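Side-chain contacts in phosphoribosylamine--glycine ligase (Thermotoga maritima, PDB 1VKZ), which catalyses the ATP-dependent ligation of glycine to 5-phospho-beta-D-ribosylamine, giving N(1)-(5-phospho-beta-D-ribosyl)glycinamide in de novo purine biosynthesis: residues L197-V202 / K246-L251; L270-M275 / P281-Y286. All blocks are in the same frame, centred on the assembly; numbering follows the deposited sequence.

Following the chain from its N terminus, strand 195-204 comes first; contact 1 then closes when helix 242-261 returns to pack on one face of that strand, with 43 residues between segments 197-202 and 246-251. The chain next enters strand 269-277 and turns straight back as strand 280-287, so contact 2 closes a tight beta hairpin. The two closures follow in series, neither nested nor crossed. They meet in space, because strands 195-204 and 269-277 are neighbours in one antiparallel sheet of the ATP-grasp region, where Leu197 O and Ala199 O probably accept hydrogen bonds from Leu274 N and Leu272 N. Contact 1 thus ties the helix to the sheet, and contact 2 adds a strand at one edge of the sheet, which carries Glu285.

Contact 1: residues L197-V202 / K246-L251; sequences LSAMAV and KKIEEL
Ile248 reaches from the helix to the strand and overlaps two of its residues, Leu197 and Ala199, with a separate methyl group for each. The branch methyl CG2 sits against the Ala199 methyl, with Ile248 CG2 3.9 Å from Ala199 CB. The longer arm serves Leu197: the terminal methyl Ile248 CD1 lies 4.0 Å from Leu197 CD2, and the two side chains cross at about a right angle, so they touch through their ends and not along their lengths. The torsions of Ile248 explain the division. CG1 stands beside the backbone N (chi1 -77°) and the arm beyond it is fully extended, which carries CD1 toward Leu197, while CG2, anti to the same N, is left over Ala199. On the strand side Leu197 swings CG anti to its own N (chi1 176°), bringing CD2 up to meet the helix.

Ala199 CA and Ile248 CA are the closest CA pair, 7.6 Å apart, consistent with the small alanine side chain facing the helix. Leu251, three residues further on, touches Leu274, Pro281 and Ile283 on the next two strands, and Ala199 also touches Leu274, so this is one piece of a helix packed across an antiparallel sheet. Ser198 and Met200 pack instead against helix 294-301; Leu197 and Ser198 fall within the predicted ATP-binding stretch. All three touching residues are buried, yet the area they share is small, 107 Å². With only methyl groups touching between these segments, the contact rests on van der Waals packing and burial of apolar surface, and gives little directional restraint.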
# COMPACT_ATOMS: atom_id res chain seq x y z
N LEU A 197 7.38 8.29 6.64
CA LEU A 197 7.03 7.13 7.44
C LEU A 197 5.56 6.72 7.23
O LEU A 197 4.69 7.54 7.08
CB LEU A 197 7.24 7.45 8.91
CG LEU A 197 6.85 6.42 9.96
CD1 LEU A 197 7.75 5.16 9.90
CD2 LEU A 197 6.92 7.08 11.34
N SER A 198 5.31 5.42 7.23
CA SER A 198 3.97 4.94 7.01
C SER A 198 3.49 4.35 8.31
O SER A 198 4.30 3.83 9.08
CB SER A 198 3.93 3.89 5.89
OG SER A 198 4.25 2.59 6.36
N ALA A 199 2.19 4.44 8.56
CA ALA A 199 1.59 3.74 9.65
C ALA A 199 0.31 3.05 9.17
O ALA A 199 -0.43 3.60 8.40
CB ALA A 199 1.36 4.67 10.78
N MSE A 200 0.09 1.83 9.62
CA MSE A 200 -0.99 0.98 9.15
C MSE A 200 -1.71 0.39 10.33
O MSE A 200 -1.12 -0.03 11.32
CB MSE A 200 -0.43 -0.19 8.31
CG MSE A 200 -0.60 -0.04 6.82
SE MSE A 200 0.85 -0.96 5.80
CE MSE A 200 2.20 0.56 6.05
N ALA A 201 -3.01 0.29 10.20
CA ALA A 201 -3.79 -0.29 11.26
C ALA A 201 -4.95 -1.15 10.73
O ALA A 201 -5.52 -0.90 9.65
CB ALA A 201 -4.30 0.80 12.17
N VAL A 202 -5.26 -2.17 11.52
CA VAL A 202 -6.52 -2.91 11.40
C VAL A 202 -7.50 -2.15 12.26
O VAL A 202 -7.19 -1.80 13.39
CB VAL A 202 -6.42 -4.38 11.87
CG1 VAL A 202 -7.64 -5.14 11.44
CG2 VAL A 202 -5.19 -5.06 11.30
N LYS A 246 2.70 7.56 20.18
CA LYS A 246 1.49 8.13 20.80
C LYS A 246 0.83 9.22 19.94
O LYS A 246 -0.40 9.29 19.85
CB LYS A 246 1.78 8.64 22.22
CG LYS A 246 0.50 9.03 22.97
CD LYS A 246 0.51 8.64 24.45
CE LYS A 246 -0.22 7.32 24.70
NZ LYS A 246 -0.23 6.98 26.16
N LYS A 247 1.65 10.04 19.29
CA LYS A 247 1.14 11.04 18.35
C LYS A 247 0.51 10.40 17.12
O LYS A 247 -0.47 10.92 16.60
CB LYS A 247 2.27 11.98 17.92
CG LYS A 247 2.79 12.84 19.06
CD LYS A 247 3.95 13.72 18.60
CE LYS A 247 4.68 14.31 19.79
NZ LYS A 247 5.74 15.27 19.34
N ILE A 248 1.09 9.28 16.68
CA ILE A 248 0.57 8.50 15.55
C ILE A 248 -0.77 7.91 15.90
O ILE A 248 -1.67 7.89 15.05
CB ILE A 248 1.58 7.40 15.10
CG1 ILE A 248 2.71 8.04 14.28
CG2 ILE A 248 0.90 6.37 14.22
CD1 ILE A 248 3.83 7.08 13.84
N GLU A 249 -0.88 7.41 17.13
CA GLU A 249 -2.13 6.89 17.66
C GLU A 249 -3.22 7.94 17.67
O GLU A 249 -4.37 7.66 17.36
CB GLU A 249 -1.93 6.42 19.10
CG GLU A 249 -1.15 5.13 19.26
CD GLU A 249 -1.08 4.68 20.72
OE1 GLU A 249 -0.72 5.51 21.59
OE2 GLU A 249 -1.35 3.48 21.00
N GLU A 250 -2.84 9.16 18.03
CA GLU A 250 -3.75 10.28 18.11
C GLU A 250 -4.25 10.67 16.74
O GLU A 250 -5.39 11.08 16.60
CB GLU A 250 -3.05 11.46 18.80
CG GLU A 250 -3.91 12.69 19.03
CD GLU A 250 -3.23 13.73 19.93
OE1 GLU A 250 -2.65 13.34 20.99
OE2 GLU A 250 -3.30 14.94 19.58
N LEU A 251 -3.39 10.54 15.72
CA LEU A 251 -3.82 10.74 14.32
C LEU A 251 -4.88 9.73 13.90
O LEU A 251 -5.86 10.09 13.22
CB LEU A 251 -2.63 10.67 13.36
CG LEU A 251 -1.70 11.89 13.35
CD1 LEU A 251 -0.47 11.67 12.43
CD2 LEU A 251 -2.47 13.16 12.99

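Contact 2: residues L270-M275 / P281-Y286; sequences LYLGLM and PYILEY
Gly273 and Leu284 meet through the backbone: Leu284 N donates to Gly273 O at 2.7 Å, and Glu285 N adds a weak bond to the same oxygen. Gly273 N returns a nearly straight bond (163°) to Glu285 O at 3.0 Å, so two residues face one glycine, a classic beta bulge. Met275 and Tyr282 pair regularly: Met275 N to Tyr282 O and Tyr282 N to Met275 O are both 2.9 Å.

Apolar contacts gather on the face covered by helices 242-261 and 107-116. Leu274 CD2 lies 3.7 Å from Ile283 CG1, and Leu272 CD2 meets the Tyr286 ring edge in its plane, 3.4 Å from Tyr286 CD1; Tyr286 OH is hydrogen-bonded to Thr255 OG1. At the bulge Leu284 leans across to selenomethionine Met275, with CG beside its backbone N (chi1 -63°), CD2 3.9 Å from Met275 CB and CD1 4.0 Å from Met275 CE. With alanine in place of Leu284, CB and CE of Met275 would probably lose the methyls they rest on, opening a gap beside the bulge.

Among charges, Glu285 OE1 forms a salt bridge with Lys107 NZ. Backbone bonds fix the register at the bulge and beyond it, which places the Glu285 carboxylate, consistent with its predicted role as a magnesium ligand, while apolar contacts hold the flanks.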
# COMPACT_ATOMS: atom_id res chain seq x y z
N LEU A 270 -6.36 0.71 7.56
CA LEU A 270 -6.14 2.14 7.32
C LEU A 270 -4.67 2.40 7.32
O LEU A 270 -3.97 2.12 8.29
CB LEU A 270 -6.84 2.99 8.38
CG LEU A 270 -6.52 4.49 8.30
CD1 LEU A 270 -6.84 5.08 6.89
CD2 LEU A 270 -7.26 5.23 9.37
N TYR A 271 -4.20 3.03 6.25
CA TYR A 271 -2.78 3.36 6.07
C TYR A 271 -2.64 4.88 6.12
O TYR A 271 -3.43 5.61 5.48
CB TYR A 271 -2.29 2.76 4.75
CG TYR A 271 -0.98 3.25 4.23
CD1 TYR A 271 -0.83 4.54 3.75
CD2 TYR A 271 0.11 2.39 4.14
CE1 TYR A 271 0.38 4.97 3.24
CE2 TYR A 271 1.33 2.81 3.65
CZ TYR A 271 1.45 4.09 3.20
OH TYR A 271 2.67 4.53 2.72
N LEU A 272 -1.67 5.35 6.92
CA LEU A 272 -1.28 6.73 6.97
C LEU A 272 0.10 6.86 6.40
O LEU A 272 1.03 6.24 6.88
CB LEU A 272 -1.24 7.21 8.42
CG LEU A 272 -2.45 7.04 9.31
CD1 LEU A 272 -2.28 7.81 10.60
CD2 LEU A 272 -3.68 7.47 8.62
N GLY A 273 0.27 7.64 5.35
CA GLY A 273 1.61 8.02 4.90
C GLY A 273 1.94 9.28 5.64
O GLY A 273 1.19 10.26 5.53
N LEU A 274 3.02 9.25 6.42
CA LEU A 274 3.33 10.35 7.33
C LEU A 274 4.65 10.99 6.98
O LEU A 274 5.41 10.49 6.18
CB LEU A 274 3.38 9.86 8.76
CG LEU A 274 2.08 9.19 9.24
CD1 LEU A 274 2.33 8.25 10.43
CD2 LEU A 274 1.04 10.24 9.58
N MSE A 275 4.88 12.14 7.59
CA MSE A 275 6.10 12.89 7.50
C MSE A 275 6.38 13.37 8.93
O MSE A 275 5.58 14.11 9.50
CB MSE A 275 5.90 14.10 6.58
CG MSE A 275 7.15 14.91 6.36
SE MSE A 275 8.55 13.80 5.58
CE MSE A 275 8.05 14.01 3.63
N PRO A 281 4.21 14.09 13.69
CA PRO A 281 3.77 13.43 12.50
C PRO A 281 2.63 14.17 11.79
O PRO A 281 1.60 14.50 12.41
CB PRO A 281 3.28 12.07 13.02
CG PRO A 281 2.80 12.35 14.35
CD PRO A 281 3.61 13.49 14.89
N TYR A 282 2.84 14.39 10.49
CA TYR A 282 1.87 14.96 9.55
C TYR A 282 1.41 13.87 8.58
O TYR A 282 2.21 13.02 8.14
CB TYR A 282 2.51 16.08 8.74
CG TYR A 282 2.84 17.30 9.54
CD1 TYR A 282 3.93 17.32 10.39
CD2 TYR A 282 2.06 18.42 9.46
CE1 TYR A 282 4.23 18.44 11.14
CE2 TYR A 282 2.34 19.56 10.22
CZ TYR A 282 3.42 19.56 11.05
OH TYR A 282 3.69 20.69 11.77
N ILE A 283 0.11 13.90 8.28
CA ILE A 283 -0.49 13.00 7.31
C ILE A 283 -0.36 13.54 5.91
O ILE A 283 -0.98 14.55 5.59
CB ILE A 283 -1.97 12.73 7.61
CG1 ILE A 283 -2.10 12.08 8.99
CG2 ILE A 283 -2.56 11.84 6.53
CD1 ILE A 283 -3.49 11.75 9.41
N LEU A 284 0.43 12.83 5.10
CA LEU A 284 0.63 13.12 3.69
C LEU A 284 -0.49 12.61 2.84
O LEU A 284 -0.75 13.17 1.79
CB LEU A 284 1.93 12.49 3.20
CG LEU A 284 3.17 13.04 3.88
CD1 LEU A 284 4.39 12.41 3.24
CD2 LEU A 284 3.19 14.54 3.77
N GLU A 285 -1.10 11.51 3.29
CA GLU A 285 -2.19 10.89 2.58
C GLU A 285 -2.72 9.72 3.36
O GLU A 285 -2.05 9.16 4.22
CB GLU A 285 -1.79 10.43 1.17
CG GLU A 285 -0.89 9.22 1.17
CD GLU A 285 -0.35 8.88 -0.20
OE1 GLU A 285 -0.41 9.72 -1.15
OE2 GLU A 285 0.15 7.74 -0.31
N TYR A 286 -3.94 9.37 3.05
CA TYR A 286 -4.65 8.20 3.57
C TYR A 286 -4.71 7.16 2.45
O TYR A 286 -4.98 7.49 1.30
CB TYR A 286 -6.07 8.60 3.93
CG TYR A 286 -6.27 9.43 5.17
CD1 TYR A 286 -5.79 9.01 6.40
CD2 TYR A 286 -6.99 10.62 5.13
CE1 TYR A 286 -5.98 9.78 7.53
CE2 TYR A 286 -7.20 11.37 6.25
CZ TYR A 286 -6.69 10.95 7.44
OH TYR A 286 -6.92 11.69 8.55